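Local coordinates for protein mannose-6-phosphate isomerase (Helicobacter pylori, PDB 2QH5) that probably catalyses the formation of GDP-mannose from mannose 1-phosphate and GTP, the piece modelled here being its N-terminal nucleotidyltransferase domain, at residues I155-E168 / S245-M259. Residues are numbered along the deposited sequence; the frame is centred on the assembly and turned at random.
Sequences IESPNGLDVKRFIE and SIDIALMQQSHKIKM
Phe166 reaches from strand 165-168 to helix 246-251, where Met251 CB sits over one face of its ring, 4.1 Å from the centroid and 16° off the normal, a CH-pi contact. With CG anti to the backbone N (chi1 -159°), the ring also approaches Asp247, whose OD2 meets CZ of Phe166 obliquely at 3.3 Å. The side chains of Gln252 and Phe166 cross at about a right angle, CG of Gln252 approaching the ring obliquely, and the extended chain of Gln252 brings OE1 to the backbone N of Glu168 at 3.0 Å; the N-H...O angle of 172° and a donor lying in the carbonyl plane make this a straight bond that fixes the amide. The carboxylates of Glu168 and Asp247 stack nearly parallel, like charges close together with OE1 of Glu168 3.8 Å from OD1 of Asp247, while CB of Asp247 packs against CG and CD of Glu168.

A second apolar patch forms beside the 157-163 turn. The Met259 chain runs out extended from CB, its CG opposite the backbone N, and so carries SD to within 3.8 Å of CG2 of Ile155, while Val163 meets CG2 of Ile257 with both methyls. The buried Ile155 and Ile257 both go on to touch Thr140 of strand 138-144.

The turn side is looser. Leu161 is exposed, though its O accepts from Met259 N at 2.9 Å. Beside it, the partly exposed Lys258 and Asp162 run side by side in a rather long salt bridge, 3.3 Å between NZ of Lys258 and OD1 of Asp162.

Strands 153-156 and 165-168 thus form an antiparallel beta-hairpin that packs through Ile155, Val163, Phe166 and Glu168 on a helix-loop-strand unit, within the mixed sheet of a GT-A-type nucleotidyltransferase domain.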
# COMPACT_ATOMS: atom_id res chain seq x y z
N ILE A 155 -10.72 3.47 -11.34
CA ILE A 155 -11.46 2.23 -11.19
C ILE A 155 -12.86 2.39 -11.79
O ILE A 155 -13.63 3.25 -11.35
CB ILE A 155 -11.62 1.81 -9.71
CG1 ILE A 155 -10.27 1.81 -8.99
CG2 ILE A 155 -12.27 0.45 -9.61
CD1 ILE A 155 -10.39 1.78 -7.47
N GLU A 156 -13.18 1.57 -12.78
CA GLU A 156 -14.55 1.52 -13.29
C GLU A 156 -15.36 0.55 -12.46
O GLU A 156 -15.10 -0.65 -12.45
CB GLU A 156 -14.63 1.11 -14.76
CG GLU A 156 -16.06 1.17 -15.31
CD GLU A 156 -16.15 0.95 -16.81
OE1 GLU A 156 -17.27 0.70 -17.30
OE2 GLU A 156 -15.12 1.04 -17.50
N SER A 157 -16.35 1.08 -11.74
CA SER A 157 -17.25 0.23 -10.98
C SER A 157 -18.66 0.81 -11.03
O SER A 157 -18.95 1.84 -10.42
CB SER A 157 -16.78 0.05 -9.54
OG SER A 157 -17.57 0.81 -8.66
N PRO A 158 -19.55 0.14 -11.80
CA PRO A 158 -20.93 0.62 -11.89
C PRO A 158 -21.67 0.49 -10.55
O PRO A 158 -22.38 1.42 -10.15
CB PRO A 158 -21.55 -0.30 -12.95
CG PRO A 158 -20.70 -1.55 -12.93
CD PRO A 158 -19.33 -1.07 -12.61
N ASN A 159 -21.45 -0.62 -9.86
CA ASN A 159 -22.19 -0.95 -8.64
C ASN A 159 -21.43 -0.73 -7.33
O ASN A 159 -21.91 -1.12 -6.26
CB ASN A 159 -22.70 -2.40 -8.72
CG ASN A 159 -21.57 -3.41 -8.84
OD1 ASN A 159 -20.61 -3.39 -8.06
ND2 ASN A 159 -21.68 -4.32 -9.81
N GLY A 160 -20.24 -0.14 -7.42
CA GLY A 160 -19.42 0.15 -6.24
C GLY A 160 -18.75 -1.04 -5.58
O GLY A 160 -18.29 -0.93 -4.43
N LEU A 161 -18.69 -2.17 -6.28
CA LEU A 161 -18.14 -3.41 -5.72
C LEU A 161 -17.38 -4.25 -6.75
O LEU A 161 -16.26 -4.68 -6.51
CB LEU A 161 -19.24 -4.25 -5.09
CG LEU A 161 -18.83 -5.65 -4.61
CD1 LEU A 161 -18.11 -5.56 -3.28
CD2 LEU A 161 -20.03 -6.56 -4.50
N ASP A 162 -18.01 -4.50 -7.89
CA ASP A 162 -17.33 -5.19 -8.97
C ASP A 162 -16.65 -4.14 -9.81
O ASP A 162 -17.24 -3.09 -10.08
CB ASP A 162 -18.33 -5.96 -9.83
CG ASP A 162 -18.99 -7.09 -9.09
OD1 ASP A 162 -18.29 -8.05 -8.71
OD2 ASP A 162 -20.22 -7.01 -8.90
N VAL A 163 -15.41 -4.41 -10.22
CA VAL A 163 -14.69 -3.47 -11.08
C VAL A 163 -14.65 -4.00 -12.51
O VAL A 163 -14.23 -5.13 -12.75
CB VAL A 163 -13.28 -3.04 -10.51
CG1 VAL A 163 -13.24 -3.16 -8.99
CG2 VAL A 163 -12.13 -3.80 -11.14
N LYS A 164 -15.14 -3.19 -13.44
CA LYS A 164 -15.18 -3.58 -14.85
C LYS A 164 -13.79 -3.50 -15.48
O LYS A 164 -13.43 -4.33 -16.31
CB LYS A 164 -16.20 -2.74 -15.63
CG LYS A 164 -17.65 -3.04 -15.27
CD LYS A 164 -18.50 -3.31 -16.50
CE LYS A 164 -19.21 -2.06 -17.00
NZ LYS A 164 -20.56 -1.90 -16.38
N ARG A 165 -13.02 -2.50 -15.06
CA ARG A 165 -11.60 -2.42 -15.39
C ARG A 165 -10.85 -1.37 -14.58
O ARG A 165 -11.45 -0.50 -13.93
CB ARG A 165 -11.36 -2.21 -16.90
CG ARG A 165 -11.22 -0.77 -17.32
CD ARG A 165 -12.42 -0.28 -18.07
NE ARG A 165 -12.10 0.02 -19.46
CZ ARG A 165 -12.69 0.96 -20.19
NH1 ARG A 165 -13.65 1.72 -19.67
NH2 ARG A 165 -12.32 1.15 -21.44
N PHE A 166 -9.53 -1.48 -14.62
CA PHE A 166 -8.62 -0.54 -13.98
C PHE A 166 -7.84 0.15 -15.08
O PHE A 166 -7.19 -0.52 -15.89
CB PHE A 166 -7.66 -1.31 -13.07
CG PHE A 166 -7.03 -0.47 -12.01
CD1 PHE A 166 -7.37 -0.65 -10.67
CD2 PHE A 166 -6.07 0.49 -12.33
CE1 PHE A 166 -6.78 0.11 -9.68
CE2 PHE A 166 -5.48 1.26 -11.35
CZ PHE A 166 -5.83 1.07 -10.02
N ILE A 167 -7.91 1.47 -15.13
CA ILE A 167 -7.09 2.24 -16.06
C ILE A 167 -6.25 3.27 -15.30
O ILE A 167 -6.76 4.29 -14.84
CB ILE A 167 -7.91 2.88 -17.24
CG1 ILE A 167 -9.20 3.56 -16.76
CG2 ILE A 167 -8.19 1.85 -18.33
CD1 ILE A 167 -10.47 2.75 -16.96
N GLU A 168 -4.96 2.98 -15.13
CA GLU A 168 -4.09 3.89 -14.39
C GLU A 168 -3.51 4.95 -15.30
O GLU A 168 -2.95 4.64 -16.35
CB GLU A 168 -2.97 3.15 -13.66
CG GLU A 168 -2.45 3.92 -12.45
CD GLU A 168 -0.95 3.87 -12.32
OE1 GLU A 168 -0.44 4.24 -11.23
OE2 GLU A 168 -0.27 3.47 -13.28
N SER A 245 4.88 -0.14 -10.91
CA SER A 245 3.77 0.09 -10.01
C SER A 245 2.88 -1.12 -9.85
O SER A 245 2.73 -1.88 -10.76
CB SER A 245 2.92 1.20 -10.57
OG SER A 245 2.30 1.85 -9.51
N ILE A 246 2.25 -1.26 -8.70
CA ILE A 246 1.34 -2.40 -8.53
C ILE A 246 0.13 -2.29 -9.47
O ILE A 246 -0.41 -3.30 -9.94
CB ILE A 246 0.91 -2.55 -7.06
CG1 ILE A 246 0.23 -3.90 -6.83
CG2 ILE A 246 0.05 -1.39 -6.62
CD1 ILE A 246 1.10 -5.09 -7.19
N ASP A 247 -0.25 -1.04 -9.76
CA ASP A 247 -1.39 -0.75 -10.62
C ASP A 247 -1.11 -1.22 -12.03
O ASP A 247 -2.00 -1.73 -12.69
CB ASP A 247 -1.70 0.75 -10.60
CG ASP A 247 -1.72 1.33 -9.20
OD1 ASP A 247 -0.64 1.48 -8.58
OD2 ASP A 247 -2.83 1.65 -8.71
N ILE A 248 0.12 -1.05 -12.49
CA ILE A 248 0.51 -1.48 -13.83
C ILE A 248 0.80 -2.98 -13.86
O ILE A 248 0.32 -3.69 -14.74
CB ILE A 248 1.73 -0.66 -14.35
CG1 ILE A 248 1.31 0.79 -14.61
CG2 ILE A 248 2.33 -1.28 -15.61
CD1 ILE A 248 2.47 1.79 -14.64
N ALA A 249 1.55 -3.44 -12.87
CA ALA A 249 1.98 -4.84 -12.77
C ALA A 249 0.85 -5.84 -12.63
O ALA A 249 0.88 -6.92 -13.24
CB ALA A 249 2.95 -5.02 -11.60
N LEU A 250 -0.16 -5.48 -11.84
CA LEU A 250 -1.13 -6.46 -11.39
C LEU A 250 -2.58 -6.01 -11.51
O LEU A 250 -3.42 -6.76 -12.01
CB LEU A 250 -0.82 -6.85 -9.94
CG LEU A 250 -1.69 -7.90 -9.26
CD1 LEU A 250 -1.71 -9.21 -10.04
CD2 LEU A 250 -1.19 -8.11 -7.85
N MET A 251 -2.86 -4.80 -11.04
CA MET A 251 -4.24 -4.33 -10.95
C MET A 251 -4.91 -4.11 -12.31
O MET A 251 -6.12 -4.13 -12.41
CB MET A 251 -4.33 -3.07 -10.08
CG MET A 251 -3.75 -3.23 -8.68
SD MET A 251 -4.60 -4.47 -7.69
CE MET A 251 -3.45 -4.74 -6.36
N GLN A 252 -4.12 -3.94 -13.36
CA GLN A 252 -4.69 -3.81 -14.70
C GLN A 252 -4.94 -5.17 -15.38
O GLN A 252 -5.45 -5.22 -16.50
CB GLN A 252 -3.81 -2.92 -15.59
CG GLN A 252 -3.93 -1.44 -15.28
CD GLN A 252 -3.37 -0.56 -16.39
OE1 GLN A 252 -3.67 0.63 -16.45
NE2 GLN A 252 -2.56 -1.15 -17.27
N GLN A 253 -4.59 -6.25 -14.70
CA GLN A 253 -4.68 -7.58 -15.31
C GLN A 253 -5.36 -8.61 -14.44
O GLN A 253 -5.72 -9.68 -14.93
CB GLN A 253 -3.30 -8.08 -15.69
CG GLN A 253 -2.83 -7.56 -17.02
CD GLN A 253 -1.48 -6.92 -16.93
OE1 GLN A 253 -1.31 -5.75 -17.24
NE2 GLN A 253 -0.49 -7.69 -16.47
N SER A 254 -5.51 -8.32 -13.15
CA SER A 254 -6.11 -9.27 -12.22
C SER A 254 -7.63 -9.41 -12.41
O SER A 254 -8.36 -8.41 -12.54
CB SER A 254 -5.77 -8.91 -10.77
OG SER A 254 -6.29 -9.89 -9.89
N HIS A 255 -8.09 -10.66 -12.44
CA HIS A 255 -9.51 -10.96 -12.53
C HIS A 255 -10.17 -10.98 -11.15
O HIS A 255 -11.39 -11.15 -11.05
CB HIS A 255 -9.72 -12.30 -13.23
CG HIS A 255 -9.25 -12.32 -14.65
ND1 HIS A 255 -9.89 -11.63 -15.66
CD2 HIS A 255 -8.21 -12.97 -15.23
CE1 HIS A 255 -9.26 -11.85 -16.80
NE2 HIS A 255 -8.24 -12.65 -16.57
N LYS A 256 -9.37 -10.79 -10.09
CA LYS A 256 -9.83 -10.98 -8.72
C LYS A 256 -9.94 -9.69 -7.90
O LYS A 256 -9.66 -9.69 -6.70
CB LYS A 256 -8.93 -11.98 -8.01
CG LYS A 256 -8.90 -13.31 -8.72
CD LYS A 256 -8.16 -14.38 -7.96
CE LYS A 256 -8.29 -15.70 -8.71
NZ LYS A 256 -7.34 -16.72 -8.23
N ILE A 257 -10.40 -8.62 -8.53
CA ILE A 257 -10.45 -7.30 -7.91
C ILE A 257 -11.85 -6.85 -7.49
O ILE A 257 -12.77 -6.79 -8.32
CB ILE A 257 -9.83 -6.23 -8.86
CG1 ILE A 257 -8.39 -6.61 -9.18
CG2 ILE A 257 -9.90 -4.82 -8.25
CD1 ILE A 257 -7.80 -5.82 -10.32
N LYS A 258 -12.01 -6.52 -6.20
CA LYS A 258 -13.23 -5.86 -5.71
C LYS A 258 -12.92 -4.47 -5.16
O LYS A 258 -11.78 -4.14 -4.87
CB LYS A 258 -13.93 -6.72 -4.66
CG LYS A 258 -14.46 -8.06 -5.18
CD LYS A 258 -15.63 -7.89 -6.13
CE LYS A 258 -16.27 -9.22 -6.46
NZ LYS A 258 -15.69 -9.84 -7.67
N MET A 259 -13.95 -3.65 -5.01
CA MET A 259 -13.76 -2.28 -4.54
C MET A 259 -14.58 -2.03 -3.27
O MET A 259 -15.61 -2.67 -3.06
CB MET A 259 -14.18 -1.29 -5.63
CG MET A 259 -13.58 0.09 -5.49
SD MET A 259 -14.36 1.30 -6.57
CE MET A 259 -15.74 1.75 -5.52